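Local coordinates for protein PvdO (Pseudomonas aeruginosa, PDB 5HHA) that acts in periplasmic chromophore maturation, probably that of the siderophore pyoverdine, and belongs to the calcium-binding formylglycine-generating enzyme-like family, at residues 219-224 and 248-253; 128-133 and 272-277; 49-54 and 68-73. All coordinates share one frame; numbering follows the deposited sequence. Where two conformers were deposited one is given.

Interaction 1: 219-224 and 248-253; sequences EWVADC and QIRGND
An antiparallel beta ladder deep in the formylglycine-generating enzyme-like domain joins strand 218-221 to strand 247-251, with Glu219 facing Arg250 and Trp220 facing Ile249. It illustrates how backbone pairing can be kept up past a corner, although the ladder itself has ended. Glu219 and Arg250 form the hydrogen-bonded pair: Arg250 N gives to Glu219 O at 2.9 Å, and Glu219 N gives to Arg250 O at 2.7 Å, both donors lying in the plane of the carbonyl they meet. The following bond, from Val221 N to Gln248 O, is weak at 3.4 Å. The chain turns at Ala222, yet Asp223 O comes back to accept a nearly straight bond from Gln248 N at 2.9 Å, so Gln248 is gripped on both sides of the turn.

The side chains of Trp220 and Ile249 share one face of the sheet. Ile249 places CG1 between its backbone N and carbonyl carbon (chi1 57°), which turns the CG2 methyl to the indole, where it rests 3.6 Å from Trp220 CE3. The indole NE1 is tied to Val129 O. On the other face, Glu219 and Arg250 send their charged ends to partners outside this strand pair: Glu219 forms salt bridges with Arg157 and Arg281, and Arg250 with Glu154 and Glu158 on helix 154-162. Such pairing in a buried setting probably favours the charged form of each group. Before the corner, Val221 CG2 leans on Gln248 CB at 3.7 Å. Between the two ladder pairs, Glu219 O also receives a CA-H...O contact from Ile249 CA at 3.2 Å.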
loop_
_atom_site.group_PDB
_atom_site.type_symbol
_atom_site.label_atom_id
_atom_site.label_comp_id
_atom_site.label_asym_id
_atom_site.label_seq_id
_atom_site.Cartn_x
_atom_site.Cartn_y
_atom_site.Cartn_z
ATOM N N GLU A 219 0.383 -0.206 4.147
ATOM C CA GLU A 219 -0.693 -0.892 3.460
ATOM C C GLU A 219 -0.638 -2.372 3.737
ATOM O O GLU A 219 0.424 -2.998 3.618
ATOM C CB GLU A 219 -0.565 -0.738 1.951
ATOM C CG GLU A 219 -0.722 0.691 1.464
ATOM C CD GLU A 219 -0.250 0.873 0.044
ATOM O OE1 GLU A 219 -0.130 -0.138 -0.689
ATOM O OE2 GLU A 219 -0.013 2.037 -0.357
ATOM N N TRP A 220 -1.792 -2.970 4.021
ATOM C CA TRP A 220 -1.879 -4.412 4.042
ATOM C C TRP A 220 -1.579 -5.002 2.660
ATOM O O TRP A 220 -2.013 -4.459 1.641
ATOM C CB TRP A 220 -3.292 -4.859 4.414
ATOM C CG TRP A 220 -3.709 -4.515 5.795
ATOM C CD1 TRP A 220 -4.609 -3.557 6.140
ATOM C CD2 TRP A 220 -3.264 -5.119 7.026
ATOM N NE1 TRP A 220 -4.763 -3.536 7.507
ATOM C CE2 TRP A 220 -3.944 -4.470 8.071
ATOM C CE3 TRP A 220 -2.348 -6.127 7.347
ATOM C CZ2 TRP A 220 -3.766 -4.811 9.403
ATOM C CZ3 TRP A 220 -2.172 -6.461 8.675
ATOM C CH2 TRP A 220 -2.870 -5.794 9.689
ATOM N N VAL A 221 -0.857 -6.123 2.656
ATOM C CA VAL A 221 -0.775 -7.008 1.490
ATOM C C VAL A 221 -1.099 -8.421 1.982
ATOM O O VAL A 221 -1.169 -8.675 3.170
ATOM C CB VAL A 221 0.586 -6.937 0.761
ATOM C CG1 VAL A 221 0.855 -5.513 0.272
ATOM C CG2 VAL A 221 1.705 -7.401 1.653
ATOM N N ALA A 222 -1.274 -9.366 1.056
ATOM C CA ALA A 222 -1.830 -10.661 1.426
ATOM C C ALA A 222 -0.831 -11.548 2.151
ATOM O O ALA A 222 -1.220 -12.385 2.963
ATOM C CB ALA A 222 -2.348 -11.410 0.203
ATOM N N ASP A 223 0.454 -11.423 1.817
ATOM C CA ASP A 223 1.468 -12.401 2.168
ATOM C C ASP A 223 1.615 -12.607 3.657
ATOM O O ASP A 223 1.565 -11.663 4.447
ATOM C CB ASP A 223 2.854 -11.985 1.636
ATOM C CG ASP A 223 2.870 -11.737 0.149
ATOM O OD1 ASP A 223 1.978 -11.035 -0.356
ATOM O OD2 ASP A 223 3.806 -12.250 -0.519
ATOM N N CYS A 224 1.870 -13.854 4.035
ATOM C CA CYS A 224 2.351 -14.146 5.372
ATOM C C CYS A 224 3.784 -13.681 5.530
ATOM O O CYS A 224 4.505 -13.564 4.572
ATOM C CB CYS A 224 2.243 -15.638 5.670
ATOM S SG CYS A 224 0.495 -16.150 5.685
ATOM N N GLN A 248 2.567 -9.464 6.057
ATOM C CA GLN A 248 3.351 -8.324 5.590
ATOM C C GLN A 248 2.495 -7.079 5.428
ATOM O O GLN A 248 1.320 -7.147 5.040
ATOM C CB GLN A 248 3.989 -8.634 4.224
ATOM C CG GLN A 248 4.863 -9.869 4.191
ATOM C CD GLN A 248 6.239 -9.772 4.863
ATOM O OE1 GLN A 248 6.711 -8.721 5.305
ATOM N NE2 GLN A 248 6.884 -10.882 4.932
ATOM N N ILE A 249 3.116 -5.929 5.668
ATOM C CA ILE A 249 2.580 -4.624 5.298
ATOM C C ILE A 249 3.680 -3.887 4.531
ATOM O O ILE A 249 4.879 -4.177 4.677
ATOM C CB ILE A 249 2.089 -3.819 6.527
ATOM C CG1 ILE A 249 3.209 -3.635 7.536
ATOM C CG2 ILE A 249 0.904 -4.517 7.168
ATOM C CD1 ILE A 249 2.819 -2.784 8.769
ATOM N N ARG A 250 3.287 -2.948 3.686
ATOM C CA ARG A 250 4.226 -2.258 2.811
ATOM C C ARG A 250 4.017 -0.754 2.837
ATOM O O ARG A 250 2.958 -0.248 3.220
ATOM C CB ARG A 250 4.105 -2.776 1.379
ATOM C CG ARG A 250 4.929 -4.062 1.152
ATOM C CD ARG A 250 6.428 -3.807 1.382
ATOM N NE ARG A 250 7.270 -4.901 0.904
ATOM C CZ ARG A 250 8.102 -4.819 -0.120
ATOM N NH1 ARG A 250 8.318 -3.698 -0.804
ATOM N NH2 ARG A 250 8.808 -5.885 -0.415
ATOM N N GLY A 251 5.021 -0.037 2.358
ATOM C CA GLY A 251 5.011 1.411 2.313
ATOM C C GLY A 251 5.554 1.990 3.599
ATOM O O GLY A 251 6.411 1.423 4.263
ATOM N N ASN A 252 5.078 3.186 3.929
ATOM C CA ASN A 252 5.537 3.877 5.132
ATOM C C ASN A 252 4.479 4.907 5.504
ATOM O O ASN A 252 3.806 5.434 4.624
ATOM C CB ASN A 252 6.881 4.561 4.848
ATOM C CG ASN A 252 7.606 4.974 6.099
ATOM O OD1 ASN A 252 7.434 4.377 7.159
ATOM N ND2 ASN A 252 8.474 5.955 5.965
ATOM N N ASP A 253 4.348 5.218 6.787
ATOM C CA ASP A 253 3.296 6.123 7.221
ATOM C C ASP A 253 3.777 7.513 7.603
ATOM O O ASP A 253 4.966 7.799 7.771
ATOM C CB ASP A 253 2.477 5.507 8.354
ATOM C CG ASP A 253 3.240 5.373 9.642
ATOM O OD1 ASP A 253 3.291 6.324 10.449
ATOM O OD2 ASP A 253 3.783 4.255 9.890
#

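Interaction 2: 128-133 and 272-277; sequences CVDYND and SDRGDW
Two aspartates, Asp130 and Asp133, converge on the guanidinium of Arg274, a small salt-bridge network in which one arginine serves several acceptors. Arg274 NH1 meets Asp133 OD2 at 2.8 Å, nearly along the C-O axis of that oxygen but tilted from the guanidinium plane, whereas NH2 makes a longer salt bridge of 3.4 Å to Asp130 OD2. The carboxylate planes stand 33° (Asp130) and 60° (Asp133) from that of the guanidinium. A bend in the arginine chain at chi3, 70°, swings the group back over Val129 C and Asp130 N, which lie against one of its faces.

The same aspartates form the capping box that starts helix 131-145. Asp130, the N-cap, accepts from Asp133 N at OD1, and Asp133 OD2 in turn takes Asp130 N at 2.9 Å. Asp133 OD2 thus has two protein donors, Asp130 N and Arg274 NH1.

Backbone atoms take part too: Cys128 O accepts from the side-chain Arg274 NH1 at 3.0 Å, close to the guanidinium plane, while Cys128 N gives to Gly275 O. Cys128 itself is held by its disulfide to Cys111. Asp273 O, packed 3.1 Å from Asp130 CB, is buried without a polar partner.

Water adds further links. One molecule joins Asp130 OD2, Ser272 O and Arg274 NH2; another accepts a hydrogen bond from Gly275 N, and its oxygen lies 2.7 Å from Val129 O, to which it probably donates.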
loop_
_atom_site.group_PDB
_atom_site.type_symbol
_atom_site.label_atom_id
_atom_site.label_comp_id
_atom_site.label_asym_id
_atom_site.label_seq_id
_atom_site.Cartn_x
_atom_site.Cartn_y
_atom_site.Cartn_z
ATOM N N CYS A 128 -7.505 2.161 10.148
ATOM C CA CYS A 128 -8.250 1.575 11.260
ATOM C C CYS A 128 -9.047 0.375 10.807
ATOM O O CYS A 128 -10.124 0.086 11.356
ATOM C CB CYS A 128 -9.112 2.641 11.955
ATOM S SG CYS A 128 -8.131 3.854 12.836
ATOM N N VAL A 129 -8.469 -0.344 9.842
ATOM C CA VAL A 129 -8.979 -1.597 9.300
ATOM C C VAL A 129 -7.954 -2.718 9.504
ATOM O O VAL A 129 -6.732 -2.500 9.396
ATOM C CB VAL A 129 -9.288 -1.477 7.793
ATOM C CG1 VAL A 129 -10.564 -0.673 7.556
ATOM C CG2 VAL A 129 -8.100 -0.889 7.010
ATOM N N ASP A 130 -8.430 -3.918 9.819
ATOM C CA ASP A 130 -7.526 -5.058 9.902
ATOM C C ASP A 130 -7.487 -5.801 8.569
ATOM O O ASP A 130 -8.094 -5.436 7.586
ATOM C CB ASP A 130 -7.785 -5.987 11.133
ATOM C CG ASP A 130 -8.998 -6.894 10.986
ATOM O OD1 ASP A 130 -9.665 -6.882 9.951
ATOM O OD2 ASP A 130 -9.270 -7.660 11.954
ATOM N N TYR A 131 -6.704 -6.863 8.555
ATOM C CA TYR A 131 -6.466 -7.623 7.328
ATOM C C TYR A 131 -7.767 -8.201 6.762
ATOM O O TYR A 131 -8.049 -8.090 5.581
ATOM C CB TYR A 131 -5.458 -8.718 7.663
ATOM C CG TYR A 131 -5.025 -9.692 6.595
ATOM C CD1 TYR A 131 -5.732 -10.865 6.374
ATOM C CD2 TYR A 131 -3.837 -9.506 5.897
ATOM C CE1 TYR A 131 -5.292 -11.823 5.466
ATOM C CE2 TYR A 131 -3.380 -10.468 4.977
ATOM C CZ TYR A 131 -4.123 -11.613 4.766
ATOM O OH TYR A 131 -3.681 -12.599 3.891
ATOM N N ASN A 132 -8.561 -8.814 7.632
ATOM C CA ASN A 132 -9.841 -9.372 7.212
ATOM C C ASN A 132 -10.825 -8.315 6.721
ATOM O O ASN A 132 -11.597 -8.558 5.796
ATOM C CB ASN A 132 -10.461 -10.159 8.367
ATOM C CG ASN A 132 -11.595 -11.041 7.920
ATOM O OD1 ASN A 132 -11.384 -12.032 7.225
ATOM N ND2 ASN A 132 -12.807 -10.684 8.310
ATOM N N ASP A 133 -10.780 -7.133 7.329
ATOM C CA ASP A 133 -11.640 -6.057 6.880
ATOM C C ASP A 133 -11.355 -5.732 5.415
ATOM O O ASP A 133 -12.267 -5.447 4.641
ATOM C CB ASP A 133 -11.378 -4.786 7.689
ATOM C CG ASP A 133 -11.912 -4.842 9.101
ATOM O OD1 ASP A 133 -12.945 -5.500 9.344
ATOM O OD2 ASP A 133 -11.307 -4.176 9.966
ATOM N N SER A 272 -4.898 -9.288 12.890
ATOM C CA SER A 272 -5.974 -8.712 13.681
ATOM C C SER A 272 -5.620 -7.311 14.175
ATOM O O SER A 272 -6.462 -6.671 14.793
ATOM C CB SER A 272 -6.311 -9.635 14.861
ATOM O OG SER A 272 -5.184 -9.801 15.705
ATOM N N ASP A 273 -4.395 -6.832 13.944
ATOM C CA ASP A 273 -4.011 -5.466 14.296
ATOM C C ASP A 273 -4.747 -4.466 13.393
ATOM O O ASP A 273 -5.169 -4.798 12.283
ATOM C CB ASP A 273 -2.497 -5.240 14.077
ATOM C CG ASP A 273 -1.604 -5.935 15.089
ATOM O OD1 ASP A 273 -2.073 -6.355 16.167
ATOM O OD2 ASP A 273 -0.385 -6.023 14.797
ATOM N N ARG A 274 -4.868 -3.239 13.871
ATOM C CA ARG A 274 -5.291 -2.133 13.031
ATOM C C ARG A 274 -4.637 -0.889 13.594
ATOM O O ARG A 274 -4.176 -0.858 14.745
ATOM C CB ARG A 274 -6.819 -1.999 12.995
ATOM C CG ARG A 274 -7.454 -1.621 14.320
ATOM C CD ARG A 274 -8.970 -1.663 14.252
ATOM N NE ARG A 274 -9.443 -3.035 14.141
ATOM C CZ ARG A 274 -10.283 -3.491 13.218
ATOM N NH1 ARG A 274 -10.781 -2.705 12.278
ATOM N NH2 ARG A 274 -10.637 -4.769 13.225
ATOM N N GLY A 275 -4.600 0.162 12.802
ATOM C CA GLY A 275 -4.053 1.411 13.290
ATOM C C GLY A 275 -4.377 2.553 12.375
ATOM O O GLY A 275 -4.758 2.371 11.234
ATOM N N ASP A 276 -4.151 3.755 12.885
ATOM C CA ASP A 276 -4.380 4.984 12.141
ATOM C C ASP A 276 -3.265 5.279 11.118
ATOM O O ASP A 276 -3.212 6.340 10.483
ATOM C CB ASP A 276 -4.568 6.152 13.115
ATOM C CG ASP A 276 -3.311 6.511 13.876
ATOM O OD1 ASP A 276 -2.205 6.087 13.491
ATOM O OD2 ASP A 276 -3.433 7.280 14.861
ATOM N N TRP A 277 -2.398 4.270 10.947
ATOM C CA TRP A 277 -1.217 4.341 10.102
ATOM C C TRP A 277 -1.173 3.188 9.094
ATOM O O TRP A 277 -0.223 3.113 8.324
ATOM C CB TRP A 277 0.032 4.317 10.986
ATOM C CG TRP A 277 0.102 3.162 11.907
ATOM C CD1 TRP A 277 -0.529 2.999 13.111
ATOM C CD2 TRP A 277 0.871 1.981 11.699
ATOM N NE1 TRP A 277 -0.208 1.786 13.656
ATOM C CE2 TRP A 277 0.656 1.142 12.809
ATOM C CE3 TRP A 277 1.738 1.545 10.686
ATOM C CZ2 TRP A 277 1.273 -0.090 12.932
ATOM C CZ3 TRP A 277 2.340 0.307 10.812
ATOM C CH2 TRP A 277 2.113 -0.482 11.923
HETATM O O HOH W 1 -5.468 -0.217 10.104
HETATM O O HOH W 2 -9.189 -6.954 14.535
HETATM O O HOH W 3 -13.732 -5.317 12.074
#

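Interaction 3: 49-54 and 68-73; sequences SFTMGT and LHDVTF
With CG opposite its backbone N (chi1 -172°), Met52 runs extended to its methyl, and His69, with CG between its N and carbonyl carbon (chi1 64°), lays its imidazole alongside it. Met52 CB then sits over the face of the His69 ring, 4.0 Å from the ring centroid, in a CH-pi contact. Farther along, Met52 SD approaches obliquely and comes 3.6 Å from His69 NE2; the other ring nitrogen, ND1, is hydrogen-bonded to Pro67 O. Phe50 adopts the same kind of first torsion as His69, which carries its ring alongside Val71, with CE1 3.7 Å from Val71 CB. The same Phe50 CE1 lies 3.6 Å from Phe73 CE2. These two rings meet rim to rim, their planes only 17° apart, and neither covers the face of the other.

Phe50, Met52, His69 and Val71 lie on one side of an antiparallel beta ladder between strands 42-52 and 69-73, with the Phe73 ring reaching in at its end; the principle is that a strand pair can have one packed side and one polar, exposed side. Phe50 and Val71 exchange two backbone bonds, Val71 N reaching Phe50 O at 2.9 Å, and Met52 and His69 exchange another two. Helix 154-162 covers the Phe50 and Met52 side, through Ala155, Glu158 and Tyr159.

The opposite side is exposed and carries hydroxyls and a carboxylate. Ser49 OG and Thr72 OG1 are hydrogen-bonded at 2.8 Å. Thr51 OG1 donates to Asp70 OD1 at 2.7 Å, approaching from above the carboxylate plane. Where the strands part, Leu68 CD2 packs against the backbone of the other segment, 3.5 Å from Gly53 C.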
loop_
_atom_site.group_PDB
_atom_site.type_symbol
_atom_site.label_atom_id
_atom_site.label_comp_id
_atom_site.label_asym_id
_atom_site.label_seq_id
_atom_site.Cartn_x
_atom_site.Cartn_y
_atom_site.Cartn_z
ATOM N N SER A 49 8.836 -8.370 -15.780
ATOM C CA SER A 49 9.591 -8.819 -14.623
ATOM C C SER A 49 10.274 -7.645 -13.975
ATOM O O SER A 49 10.506 -6.604 -14.589
ATOM C CB SER A 49 10.678 -9.814 -15.029
ATOM O OG SER A 49 10.124 -10.963 -15.588
ATOM N N PHE A 50 10.610 -7.825 -12.712
ATOM C CA PHE A 50 11.421 -6.834 -12.016
ATOM C C PHE A 50 12.266 -7.504 -10.957
ATOM O O PHE A 50 11.994 -8.612 -10.564
ATOM C CB PHE A 50 10.560 -5.716 -11.382
ATOM C CG PHE A 50 9.963 -6.076 -10.029
ATOM C CD1 PHE A 50 9.014 -7.086 -9.881
ATOM C CD2 PHE A 50 10.359 -5.374 -8.887
ATOM C CE1 PHE A 50 8.488 -7.382 -8.638
ATOM C CE2 PHE A 50 9.836 -5.683 -7.646
ATOM C CZ PHE A 50 8.887 -6.673 -7.530
ATOM N N THR A 51 13.281 -6.804 -10.477
ATOM C CA THR A 51 14.088 -7.309 -9.393
ATOM C C THR A 51 13.533 -6.793 -8.066
ATOM O O THR A 51 13.418 -5.575 -7.851
ATOM C CB THR A 51 15.556 -6.853 -9.555
ATOM O OG1 THR A 51 16.062 -7.314 -10.814
ATOM C CG2 THR A 51 16.429 -7.364 -8.416
ATOM N N MET A 52 13.201 -7.723 -7.193
ATOM C CA MET A 52 12.626 -7.424 -5.893
ATOM C C MET A 52 13.674 -7.571 -4.813
ATOM O O MET A 52 14.504 -8.504 -4.849
ATOM C CB MET A 52 11.472 -8.391 -5.633
ATOM C CG MET A 52 10.653 -8.059 -4.397
ATOM S SD MET A 52 9.298 -9.240 -4.215
ATOM C CE MET A 52 8.435 -8.571 -2.798
ATOM N N GLY A 53 13.641 -6.657 -3.849
ATOM C CA GLY A 53 14.600 -6.622 -2.765
ATOM C C GLY A 53 15.495 -5.415 -2.894
ATOM O O GLY A 53 15.246 -4.514 -3.718
ATOM N N THR A 54 16.565 -5.396 -2.111
ATOM C CA THR A 54 17.418 -4.225 -1.985
ATOM C C THR A 54 18.903 -4.612 -2.068
ATOM O O THR A 54 19.311 -5.535 -1.384
ATOM C CB THR A 54 17.129 -3.557 -0.623
ATOM O OG1 THR A 54 15.736 -3.224 -0.560
ATOM C CG2 THR A 54 17.936 -2.327 -0.421
ATOM N N LEU A 68 18.059 -10.343 -3.354
ATOM C CA LEU A 68 17.530 -9.806 -4.586
ATOM C C LEU A 68 17.071 -10.976 -5.421
ATOM O O LEU A 68 17.786 -11.991 -5.529
ATOM C CB LEU A 68 18.618 -9.055 -5.320
ATOM C CG LEU A 68 19.037 -7.731 -4.702
ATOM C CD1 LEU A 68 20.405 -7.310 -5.203
ATOM C CD2 LEU A 68 17.979 -6.694 -5.043
ATOM N N HIS A 69 15.904 -10.871 -6.035
ATOM C CA HIS A 69 15.384 -11.999 -6.823
ATOM C C HIS A 69 14.387 -11.431 -7.806
ATOM O O HIS A 69 13.642 -10.480 -7.500
ATOM C CB HIS A 69 14.752 -13.073 -5.915
ATOM C CG HIS A 69 13.545 -12.585 -5.168
ATOM N ND1 HIS A 69 13.627 -11.659 -4.148
ATOM C CD2 HIS A 69 12.224 -12.826 -5.356
ATOM C CE1 HIS A 69 12.410 -11.382 -3.712
ATOM N NE2 HIS A 69 11.540 -12.076 -4.430
ATOM N N ASP A 70 14.333 -11.988 -9.015
ATOM C CA ASP A 70 13.492 -11.433 -10.052
ATOM C C ASP A 70 12.122 -12.106 -10.018
ATOM O O ASP A 70 12.002 -13.307 -9.821
ATOM C CB ASP A 70 14.136 -11.598 -11.420
ATOM C CG ASP A 70 15.300 -10.657 -11.629
ATOM O OD1 ASP A 70 15.754 -10.007 -10.675
ATOM O OD2 ASP A 70 15.829 -10.628 -12.756
ATOM N N VAL A 71 11.093 -11.289 -10.146
ATOM C CA VAL A 71 9.703 -11.727 -10.089
ATOM C C VAL A 71 9.028 -11.347 -11.394
ATOM O O VAL A 71 9.245 -10.267 -11.932
ATOM C CB VAL A 71 8.976 -11.069 -8.893
ATOM C CG1 VAL A 71 7.511 -11.438 -8.857
ATOM C CG2 VAL A 71 9.643 -11.446 -7.629
ATOM N N THR A 72 8.208 -12.273 -11.885
ATOM C CA THR A 72 7.542 -12.135 -13.175
ATOM C C THR A 72 6.036 -12.053 -13.057
ATOM O O THR A 72 5.426 -12.854 -12.365
ATOM C CB THR A 72 7.898 -13.355 -14.065
ATOM O OG1 THR A 72 9.312 -13.358 -14.297
ATOM C CG2 THR A 72 7.148 -13.350 -15.386
ATOM N N PHE A 73 5.459 -11.052 -13.710
ATOM C CA PHE A 73 4.012 -10.890 -13.846
ATOM C C PHE A 73 3.679 -11.205 -15.294
ATOM O O PHE A 73 3.988 -10.440 -16.192
ATOM C CB PHE A 73 3.559 -9.465 -13.484
ATOM C CG PHE A 73 3.965 -9.068 -12.118
ATOM C CD1 PHE A 73 3.233 -9.450 -11.039
ATOM C CD2 PHE A 73 5.138 -8.362 -11.918
ATOM C CE1 PHE A 73 3.637 -9.112 -9.755
ATOM C CE2 PHE A 73 5.541 -8.010 -10.628
ATOM C CZ PHE A 73 4.785 -8.407 -9.561
#

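From the N terminus, interaction 3 comes first: its strands close a loop of 13 intervening residues before the other two contacts begin. Interaction 2 then opens at 128-133 and does not close until 272-277, a span that contains the whole of interaction 1, itself closing a loop of 23 residues. No two contacts cross. Interactions 1 and 2 touch, Tyr131 OH lying 2.6 Å from Ala222 O, probably as a hydrogen bond, so the start of helix 131-145 is tied to the corner of the sheet. Interaction 3 belongs to the same mixed sheet as interaction 1, their centres about 17 Å apart, and meets it where Met52 CE packs 3.6 Å from Arg250 NH2.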